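Local coordinates for ATP:cob(I)alamin adenosyltransferase, putative (Burkholderia thailandensis, PDB 2ZHZ), which probably transfers the adenosyl group of ATP to the cobalt of reduced cobalamin, making adenosylcobalamin, and works as a homotrimer of helix bundles, at residues E41-I46 with A64-L69; V123-C128 with L158-A163; G37-L42 with R129-S134. All coordinates share one frame; numbering follows the deposited sequence.

Contact 1 (E41-I46 with A64-L69)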
loop_
_atom_site.group_PDB
_atom_site.type_symbol
_atom_site.label_atom_id
_atom_site.label_comp_id
_atom_site.label_asym_id
_atom_site.label_seq_id
_atom_site.Cartn_x
_atom_site.Cartn_y
_atom_site.Cartn_z
ATOM N N GLU B 41 3.332 5.920 4.144
ATOM C CA GLU B 41 2.923 5.193 2.942
ATOM C C GLU B 41 1.790 5.947 2.246
ATOM O O GLU B 41 1.752 6.045 1.018
ATOM C CB GLU B 41 2.472 3.770 3.296
ATOM C CG GLU B 41 2.337 2.860 2.073
ATOM C CD GLU B 41 1.946 1.434 2.431
ATOM O OE1 GLU B 41 2.241 0.998 3.560
ATOM O OE2 GLU B 41 1.358 0.744 1.572
ATOM N N LEU B 42 0.860 6.473 3.035
ATOM C CA LEU B 42 -0.245 7.247 2.478
ATOM C C LEU B 42 0.300 8.483 1.774
ATOM O O LEU B 42 -0.100 8.799 0.657
ATOM C CB LEU B 42 -1.204 7.699 3.579
ATOM C CG LEU B 42 -2.209 8.787 3.173
ATOM C CD1 LEU B 42 -3.122 8.275 2.056
ATOM C CD2 LEU B 42 -3.037 9.196 4.386
ATOM N N ASN B 43 1.210 9.188 2.435
ATOM C CA ASN B 43 1.779 10.392 1.846
ATOM C C ASN B 43 2.479 10.070 0.526
ATOM O O ASN B 43 2.439 10.860 -0.421
ATOM C CB ASN B 43 2.752 11.057 2.825
ATOM C CG ASN B 43 2.888 12.552 2.582
ATOM O OD1 ASN B 43 2.084 13.146 1.863
ATOM N ND2 ASN B 43 3.890 13.165 3.197
ATOM N N SER B 44 3.103 8.899 0.458
ATOM C CA SER B 44 3.800 8.485 -0.752
ATOM C C SER B 44 2.834 8.183 -1.891
ATOM O O SER B 44 3.115 8.513 -3.044
ATOM C CB SER B 44 4.682 7.267 -0.465
ATOM O OG SER B 44 5.729 7.628 0.427
ATOM N N GLN B 45 1.702 7.555 -1.577
ATOM C CA GLN B 45 0.715 7.263 -2.614
ATOM C C GLN B 45 0.156 8.582 -3.156
ATOM O O GLN B 45 -0.130 8.699 -4.350
ATOM C CB GLN B 45 -0.416 6.391 -2.056
ATOM C CG GLN B 45 -0.058 4.908 -1.928
ATOM C CD GLN B 45 0.145 4.222 -3.276
ATOM O OE1 GLN B 45 -0.113 4.805 -4.325
ATOM N NE2 GLN B 45 0.599 2.972 -3.246
ATOM N N ILE B 46 0.005 9.574 -2.282
ATOM C CA ILE B 46 -0.491 10.874 -2.720
ATOM C C ILE B 46 0.545 11.490 -3.660
ATOM O O ILE B 46 0.201 12.207 -4.604
ATOM C CB ILE B 46 -0.761 11.804 -1.516
ATOM C CG1 ILE B 46 -2.020 11.321 -0.787
ATOM C CG2 ILE B 46 -0.939 13.256 -1.988
ATOM C CD1 ILE B 46 -2.328 12.062 0.496
ATOM N N ALA B 64 -0.912 20.489 -0.266
ATOM C CA ALA B 64 -1.019 20.995 1.095
ATOM C C ALA B 64 -1.205 19.835 2.064
ATOM O O ALA B 64 -0.697 19.859 3.188
ATOM C CB ALA B 64 -2.195 21.952 1.207
ATOM N N ILE B 65 -1.944 18.823 1.624
ATOM C CA ILE B 65 -2.200 17.658 2.456
ATOM C C ILE B 65 -0.911 16.903 2.762
ATOM O O ILE B 65 -0.755 16.369 3.858
ATOM C CB ILE B 65 -3.244 16.731 1.785
ATOM C CG1 ILE B 65 -4.618 17.409 1.844
ATOM C CG2 ILE B 65 -3.274 15.360 2.472
ATOM C CD1 ILE B 65 -5.686 16.760 0.977
ATOM N N GLN B 66 0.016 16.861 1.808
ATOM C CA GLN B 66 1.286 16.175 2.042
ATOM C C GLN B 66 2.017 16.831 3.210
ATOM O O GLN B 66 2.676 16.159 4.009
ATOM C CB GLN B 66 2.180 16.224 0.799
ATOM C CG GLN B 66 1.733 15.313 -0.334
ATOM C CD GLN B 66 2.874 14.953 -1.266
ATOM O OE1 GLN B 66 3.440 15.818 -1.943
ATOM N NE2 GLN B 66 3.229 13.668 -1.297
ATOM N N HIS B 67 1.908 18.153 3.294
ATOM C CA HIS B 67 2.541 18.905 4.372
ATOM C C HIS B 67 1.856 18.555 5.689
ATOM O O HIS B 67 2.519 18.378 6.710
ATOM C CB HIS B 67 2.435 20.406 4.095
ATOM C CG HIS B 67 3.215 20.850 2.899
ATOM N ND1 HIS B 67 4.589 20.973 2.911
ATOM C CD2 HIS B 67 2.819 21.178 1.648
ATOM C CE1 HIS B 67 5.003 21.359 1.717
ATOM N NE2 HIS B 67 3.948 21.489 0.932
ATOM N N ASP B 68 0.530 18.448 5.657
ATOM C CA ASP B 68 -0.244 18.092 6.847
ATOM C C ASP B 68 0.181 16.712 7.340
ATOM O O ASP B 68 0.354 16.485 8.542
ATOM C CB ASP B 68 -1.745 18.015 6.543
ATOM C CG ASP B 68 -2.374 19.364 6.250
ATOM O OD1 ASP B 68 -1.717 20.409 6.439
ATOM O OD2 ASP B 68 -3.552 19.362 5.835
ATOM N N LEU B 69 0.311 15.782 6.399
ATOM C CA LEU B 69 0.690 14.414 6.724
ATOM C C LEU B 69 2.102 14.338 7.278
ATOM O O LEU B 69 2.405 13.487 8.117
ATOM C CB LEU B 69 0.540 13.519 5.487
ATOM C CG LEU B 69 -0.917 13.316 5.058
ATOM C CD1 LEU B 69 -0.971 12.387 3.847
ATOM C CD2 LEU B 69 -1.722 12.722 6.215
#
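Leu42 starts the contact with one branch. Its CD2 lies 3.8 Å from CD1 of Leu69, and the two leucine side chains cross at about a right angle. Asn43 comes next, opposite Gln66, and here the backbones are closest, CA to CA 5.8 Å. With CG anti to the backbone N (chi1 -154°), the Asn43 amide leans across toward helix 56-77. Its OD1 sits against the Gln66 chain, 3.1 Å from CG. The two amide planes are 77° apart, so they are far from stacked. Gln66 NE2 donates to the main-chain O of Asn43 at 3.0 Å, with an N-H...O angle of 143°. The same nitrogen has a weak, longer bond to OD1. Asn43 ND2 answers with a weak bond to Gln66 O. Gln66 NE2 is also bonded to the main-chain O of Pro112 of the second subunit, which places this polar patch at the trimer interface. Helices 31-50 and 56-77 are antiparallel neighbours in the helix bundle, with local axes 9.8 Å apart. One turn on from Asn43, Ile46 supplies the apolar end of the contact. Its CD1 meets Leu69 CD1 tip to tip at 3.6 Å and also touches CG2 of Ile65, 4.0 Å away. Its other branch, CG2, packs on Gln66 CG at 3.8 Å.

Contact 2 (V123-C128 with L158-A163); sequences VCRTVC and LLFVLA
Leu159 faces helix 116-141 and has more surface buried here than any other residue. Its CD1 lies over the backbone of Cys124, 3.7 Å from the carbonyl carbon. The same methyl touches the CB atoms of both Cys124 and Cys128, at 3.9 and 4.0 Å, so it spans one helical turn. CD2 packs against Cys124 CB. Closer to the backbone, Leu159 CB meets Arg125 CB at 3.8 Å. The backbones are nearest here too, with the CA atoms of Arg125 and Leu159 5.3 Å apart. The two helices are antiparallel members of the bundle, their local axes 8.6 Å apart at an angle of 172°. Arg125 uses the carbon part of its chain. CG is anti to the backbone N (chi1 174°), and a bend at chi3 turns the guanidinium aside beyond CD. CD rests 3.7 Å from Phe160 CB and approaches the rim of the ring, level with it. Arg125 and Phe160 run side by side in the same direction, while the guanidinium and ring planes are 87° apart. The charged end of Arg125 is used elsewhere: NH1 forms a salt bridge with Asp40 of the third subunit, and NE bonds to His122 ND1. Leu106, from a loop, also packs against the Phe160 side chain.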
loop_
_atom_site.group_PDB
_atom_site.type_symbol
_atom_site.label_atom_id
_atom_site.label_comp_id
_atom_site.label_asym_id
_atom_site.label_seq_id
_atom_site.Cartn_x
_atom_site.Cartn_y
_atom_site.Cartn_z
ATOM N N VAL B 123 -6.966 4.503 -4.276
ATOM C CA VAL B 123 -5.925 3.736 -3.601
ATOM C C VAL B 123 -5.487 4.578 -2.398
ATOM O O VAL B 123 -5.316 4.057 -1.296
ATOM C CB VAL B 123 -4.714 3.468 -4.526
ATOM C CG1 VAL B 123 -3.508 3.013 -3.696
ATOM C CG2 VAL B 123 -5.077 2.382 -5.550
ATOM N N CYS B 124 -5.318 5.882 -2.607
ATOM C CA CYS B 124 -4.925 6.771 -1.515
ATOM C C CYS B 124 -5.968 6.689 -0.402
ATOM O O CYS B 124 -5.627 6.628 0.779
ATOM C CB CYS B 124 -4.806 8.223 -2.002
ATOM S SG CYS B 124 -3.410 8.527 -3.107
ATOM N N ARG B 125 -7.239 6.685 -0.792
ATOM C CA ARG B 125 -8.343 6.602 0.155
ATOM C C ARG B 125 -8.227 5.355 1.033
ATOM O O ARG B 125 -8.329 5.441 2.260
ATOM C CB ARG B 125 -9.680 6.591 -0.602
ATOM C CG ARG B 125 -10.922 6.353 0.259
ATOM C CD ARG B 125 -12.165 6.262 -0.620
ATOM N NE ARG B 125 -12.079 5.137 -1.552
ATOM C CZ ARG B 125 -12.303 3.871 -1.215
ATOM N NH1 ARG B 125 -12.638 3.563 0.034
ATOM N NH2 ARG B 125 -12.179 2.909 -2.120
ATOM N N THR B 126 -7.998 4.198 0.414
ATOM C CA THR B 126 -7.886 2.961 1.180
ATOM C C THR B 126 -6.624 2.899 2.039
ATOM O O THR B 126 -6.651 2.338 3.130
ATOM C CB THR B 126 -7.947 1.713 0.267
ATOM O OG1 THR B 126 -6.860 1.738 -0.668
ATOM C CG2 THR B 126 -9.264 1.675 -0.480
ATOM N N VAL B 127 -5.517 3.461 1.562
ATOM C CA VAL B 127 -4.306 3.446 2.372
ATOM C C VAL B 127 -4.519 4.418 3.536
ATOM O O VAL B 127 -4.024 4.199 4.644
ATOM C CB VAL B 127 -3.063 3.860 1.552
ATOM C CG1 VAL B 127 -1.834 3.926 2.461
ATOM C CG2 VAL B 127 -2.830 2.847 0.418
ATOM N N CYS B 128 -5.277 5.482 3.288
ATOM C CA CYS B 128 -5.560 6.455 4.344
ATOM C C CYS B 128 -6.371 5.780 5.446
ATOM O O CYS B 128 -6.113 5.984 6.637
ATOM C CB CYS B 128 -6.346 7.647 3.788
ATOM S SG CYS B 128 -6.775 8.893 5.038
ATOM N N LEU B 158 -12.482 12.936 1.874
ATOM C CA LEU B 158 -12.069 13.883 0.838
ATOM C C LEU B 158 -11.426 13.186 -0.362
ATOM O O LEU B 158 -11.595 13.616 -1.504
ATOM C CB LEU B 158 -11.092 14.919 1.414
ATOM C CG LEU B 158 -10.569 15.958 0.417
ATOM C CD1 LEU B 158 -11.747 16.695 -0.218
ATOM C CD2 LEU B 158 -9.647 16.942 1.131
ATOM N N LEU B 159 -10.680 12.116 -0.108
ATOM C CA LEU B 159 -10.047 11.385 -1.199
ATOM C C LEU B 159 -11.124 10.722 -2.063
ATOM O O LEU B 159 -10.990 10.635 -3.288
ATOM C CB LEU B 159 -9.056 10.359 -0.634
ATOM C CG LEU B 159 -7.771 11.029 -0.122
ATOM C CD1 LEU B 159 -6.938 10.050 0.688
ATOM C CD2 LEU B 159 -6.976 11.568 -1.319
ATOM N N PHE B 160 -12.198 10.266 -1.424
ATOM C CA PHE B 160 -13.313 9.659 -2.144
ATOM C C PHE B 160 -13.932 10.747 -3.027
ATOM O O PHE B 160 -14.190 10.542 -4.211
ATOM C CB PHE B 160 -14.364 9.157 -1.153
ATOM C CG PHE B 160 -15.596 8.586 -1.802
ATOM C CD1 PHE B 160 -15.618 7.272 -2.257
ATOM C CD2 PHE B 160 -16.745 9.364 -1.943
ATOM C CE1 PHE B 160 -16.770 6.731 -2.840
ATOM C CE2 PHE B 160 -17.899 8.841 -2.523
ATOM C CZ PHE B 160 -17.914 7.519 -2.973
ATOM N N VAL B 161 -14.160 11.913 -2.433
ATOM C CA VAL B 161 -14.754 13.036 -3.150
ATOM C C VAL B 161 -13.874 13.506 -4.300
ATOM O O VAL B 161 -14.366 13.787 -5.390
ATOM C CB VAL B 161 -15.027 14.212 -2.192
ATOM C CG1 VAL B 161 -15.568 15.415 -2.967
ATOM C CG2 VAL B 161 -16.029 13.780 -1.139
ATOM N N LEU B 162 -12.565 13.579 -4.066
ATOM C CA LEU B 162 -11.652 14.015 -5.109
ATOM C C LEU B 162 -11.598 13.009 -6.247
ATOM O O LEU B 162 -11.360 13.381 -7.396
ATOM C CB LEU B 162 -10.252 14.254 -4.539
ATOM C CG LEU B 162 -10.106 15.460 -3.607
ATOM C CD1 LEU B 162 -8.656 15.579 -3.177
ATOM C CD2 LEU B 162 -10.552 16.745 -4.320
ATOM N N ALA B 163 -11.819 11.733 -5.940
ATOM C CA ALA B 163 -11.821 10.716 -6.989
ATOM C C ALA B 163 -12.978 11.022 -7.950
ATOM O O ALA B 163 -12.824 10.932 -9.167
ATOM C CB ALA B 163 -11.987 9.319 -6.381
#

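Contact 3 (G37-L42 with R129-S134); sequences GDVDEL and RRAERS. With ATP (adenosine-5'-triphosphate), chain H.
The ATP site of this helix bundle lies on one flank of helix 116-141, and a buried salt-bridge network of Asp38, Glu41 and Arg130 ties another flank of the same helix to helix 31-50. The two helices run antiparallel, and Asp38 faces Ala131 with CB atoms 3.8 Å apart. Arg130 turns at chi2 (147°) and chi3 (58°), which brings its guanidinium end-on to Glu41. NH1 bonds to Glu41 OE1 at 3.0 Å, and NH2 to Glu41 OE2 at 2.7 Å. Both bonds are nearly straight. They lie near the guanidinium plane but reach the oxygens from above the carboxylate plane. NH1 also pairs with Asp38 OD1 at 3.2 Å. Arg130 NE pairs with Glu41 of the third subunit, so the network continues through the trimer. Ser134 OG is 2.8 Å from Asp38 OD2. On the nucleotide side, the Arg129 guanidinium lays one face over the adenine near C5. Its NH1 bonds to ATP O5', and NH2 to the alpha-phosphate oxygen O1A. The exocyclic amine N6 of ATP donates to Arg129 O and to Glu132 OE1. Lys28 of the third subunit pairs with Glu132 OE2 and also bonds to ATP, so the pocket lies between subunits. Arg133 reads the adenine edge: its NH1 donates to ATP N1 at 2.8 Å.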
loop_
_atom_site.group_PDB
_atom_site.type_symbol
_atom_site.label_atom_id
_atom_site.label_comp_id
_atom_site.label_asym_id
_atom_site.label_seq_id
_atom_site.Cartn_x
_atom_site.Cartn_y
_atom_site.Cartn_z
ATOM N N GLY B 37 4.475 4.660 9.966
ATOM C CA GLY B 37 4.727 4.052 8.669
ATOM C C GLY B 37 3.562 4.150 7.701
ATOM O O GLY B 37 3.748 4.492 6.529
ATOM N N ASP B 38 2.361 3.841 8.179
ATOM C CA ASP B 38 1.176 3.903 7.333
ATOM C C ASP B 38 0.898 5.329 6.870
ATOM O O ASP B 38 0.428 5.539 5.757
ATOM C CB ASP B 38 -0.047 3.354 8.062
ATOM C CG ASP B 38 -0.032 1.840 8.182
ATOM O OD1 ASP B 38 0.660 1.176 7.376
ATOM O OD2 ASP B 38 -0.727 1.316 9.078
ATOM N N VAL B 39 1.183 6.307 7.726
ATOM C CA VAL B 39 0.976 7.705 7.354
ATOM C C VAL B 39 1.956 8.067 6.238
ATOM O O VAL B 39 1.598 8.757 5.282
ATOM C CB VAL B 39 1.185 8.643 8.572
ATOM C CG1 VAL B 39 1.202 10.114 8.125
ATOM C CG2 VAL B 39 0.062 8.423 9.573
ATOM N N ASP B 40 3.187 7.579 6.365
ATOM C CA ASP B 40 4.246 7.814 5.385
ATOM C C ASP B 40 3.853 7.141 4.060
ATOM O O ASP B 40 4.011 7.723 2.983
ATOM C CB ASP B 40 5.560 7.219 5.914
ATOM C CG ASP B 40 6.779 7.598 5.077
ATOM O OD1 ASP B 40 7.830 6.940 5.252
ATOM O OD2 ASP B 40 6.706 8.542 4.260
ATOM N N GLU B 41 3.332 5.920 4.144
ATOM C CA GLU B 41 2.923 5.193 2.942
ATOM C C GLU B 41 1.790 5.947 2.246
ATOM O O GLU B 41 1.752 6.045 1.018
ATOM C CB GLU B 41 2.472 3.770 3.296
ATOM C CG GLU B 41 2.337 2.860 2.073
ATOM C CD GLU B 41 1.946 1.434 2.431
ATOM O OE1 GLU B 41 2.241 0.998 3.560
ATOM O OE2 GLU B 41 1.358 0.744 1.572
ATOM N N LEU B 42 0.860 6.473 3.035
ATOM C CA LEU B 42 -0.245 7.247 2.478
ATOM C C LEU B 42 0.300 8.483 1.774
ATOM O O LEU B 42 -0.100 8.799 0.657
ATOM C CB LEU B 42 -1.204 7.699 3.579
ATOM C CG LEU B 42 -2.209 8.787 3.173
ATOM C CD1 LEU B 42 -3.122 8.275 2.056
ATOM C CD2 LEU B 42 -3.037 9.196 4.386
ATOM N N ARG B 129 -7.350 4.973 5.050
ATOM C CA ARG B 129 -8.192 4.275 6.020
ATOM C C ARG B 129 -7.386 3.236 6.799
ATOM O O ARG B 129 -7.699 2.936 7.955
ATOM C CB ARG B 129 -9.386 3.639 5.306
ATOM C CG ARG B 129 -10.361 4.689 4.788
ATOM C CD ARG B 129 -11.250 4.158 3.685
ATOM N NE ARG B 129 -12.347 3.340 4.187
ATOM C CZ ARG B 129 -13.395 3.829 4.842
ATOM N NH1 ARG B 129 -14.351 3.018 5.256
ATOM N NH2 ARG B 129 -13.486 5.134 5.084
ATOM N N ARG B 130 -6.353 2.693 6.158
ATOM C CA ARG B 130 -5.471 1.730 6.807
ATOM C C ARG B 130 -4.681 2.497 7.883
ATOM O O ARG B 130 -4.480 2.004 8.995
ATOM C CB ARG B 130 -4.525 1.094 5.770
ATOM C CG ARG B 130 -3.373 0.272 6.351
ATOM C CD ARG B 130 -2.993 -0.915 5.446
ATOM N NE ARG B 130 -2.606 -0.562 4.074
ATOM C CZ ARG B 130 -1.415 -0.087 3.708
ATOM N NH1 ARG B 130 -0.461 0.119 4.607
ATOM N NH2 ARG B 130 -1.158 0.141 2.427
ATOM N N ALA B 131 -4.248 3.713 7.554
ATOM C CA ALA B 131 -3.513 4.531 8.517
ATOM C C ALA B 131 -4.423 4.889 9.690
ATOM O O ALA B 131 -3.975 4.964 10.836
ATOM C CB ALA B 131 -2.986 5.804 7.852
ATOM N N GLU B 132 -5.705 5.109 9.408
ATOM C CA GLU B 132 -6.640 5.439 10.473
ATOM C C GLU B 132 -6.728 4.280 11.459
ATOM O O GLU B 132 -6.743 4.487 12.671
ATOM C CB GLU B 132 -8.038 5.749 9.916
ATOM C CG GLU B 132 -9.055 6.041 11.016
ATOM C CD GLU B 132 -10.418 6.443 10.486
ATOM O OE1 GLU B 132 -10.766 6.042 9.353
ATOM O OE2 GLU B 132 -11.154 7.141 11.217
ATOM N N ARG B 133 -6.773 3.054 10.946
ATOM C CA ARG B 133 -6.852 1.889 11.824
ATOM C C ARG B 133 -5.614 1.761 12.711
ATOM O O ARG B 133 -5.731 1.466 13.897
ATOM C CB ARG B 133 -7.061 0.607 11.004
ATOM C CG ARG B 133 -8.360 0.614 10.195
ATOM C CD ARG B 133 -8.718 -0.773 9.664
ATOM N NE ARG B 133 -7.723 -1.316 8.740
ATOM C CZ ARG B 133 -7.629 -1.005 7.449
ATOM N NH1 ARG B 133 -8.471 -0.143 6.897
ATOM N NH2 ARG B 133 -6.693 -1.578 6.702
ATOM N N SER B 134 -4.430 1.997 12.151
ATOM C CA SER B 134 -3.207 1.895 12.943
ATOM C C SER B 134 -3.073 3.049 13.941
ATOM O O SER B 134 -2.476 2.891 15.006
ATOM C CB SER B 134 -1.973 1.810 12.027
ATOM O OG SER B 134 -1.891 2.900 11.132
HETATM P PG ATP H . -17.603 8.956 9.504
HETATM O O1G ATP H . -16.868 9.382 10.740
HETATM O O2G ATP H . -18.836 9.770 9.244
HETATM O O3G ATP H . -16.701 8.984 8.301
HETATM P PB ATP H . -17.165 6.151 9.949
HETATM O O1B ATP H . -15.724 6.571 9.961
HETATM O O2B ATP H . -17.684 5.376 11.135
HETATM O O3B ATP H . -18.124 7.436 9.704
HETATM P PA ATP H . -17.129 5.658 7.072
HETATM O O1A ATP H . -15.768 6.256 6.986
HETATM O O2A ATP H . -18.309 6.395 6.487
HETATM O O3A ATP H . -17.483 5.262 8.624
HETATM O "O5'" ATP H . -17.035 4.206 6.388
HETATM C "C5'" ATP H . -18.212 3.485 6.036
HETATM C "C4'" ATP H . -18.075 2.015 6.417
HETATM O "O4'" ATP H . -16.714 1.532 6.286
HETATM C "C3'" ATP H . -18.530 1.744 7.849
HETATM O "O3'" ATP H . -19.728 0.959 7.842
HETATM C "C2'" ATP H . -17.353 1.054 8.525
HETATM O "O2'" ATP H . -17.752 -0.249 8.974
HETATM C "C1'" ATP H . -16.234 0.959 7.504
HETATM N N9 ATP H . -15.002 1.715 7.935
HETATM C C8 ATP H . -14.959 2.899 8.605
HETATM N N7 ATP H . -13.688 3.308 8.826
HETATM C C5 ATP H . -12.876 2.378 8.295
HETATM C C6 ATP H . -11.399 2.180 8.168
HETATM N N6 ATP H . -10.536 3.090 8.670
HETATM N N1 ATP H . -10.948 1.048 7.525
HETATM C C2 ATP H . -11.806 0.112 7.005
HETATM N N3 ATP H . -13.163 0.236 7.087
HETATM C C4 ATP H . -13.745 1.325 7.706
#

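All three contacts lie in one helix bundle, with centres 10 to 12 Å apart. Contacts 1 and 3 share helix 31-50 and overlap at Glu41 and Leu42. Contacts 2 and 3 share helix 116-141. Contact 3 begins on the helix of contact 1 but reaches much further along the chain. Contact 2 comes wholly after contact 1, and its first segment precedes the second segment of contact 3. Leu42 joins the set: its CD1 lies 3.3 Å from Cys124 O of contact 2. Helix 31-50 packs on 56-77 and on 116-141, 116-141 packs on 147-169, and 147-169 packs back on 56-77. Each contact also has residues that meet a neighbouring subunit, and ATP sits between subunits beside contact 3.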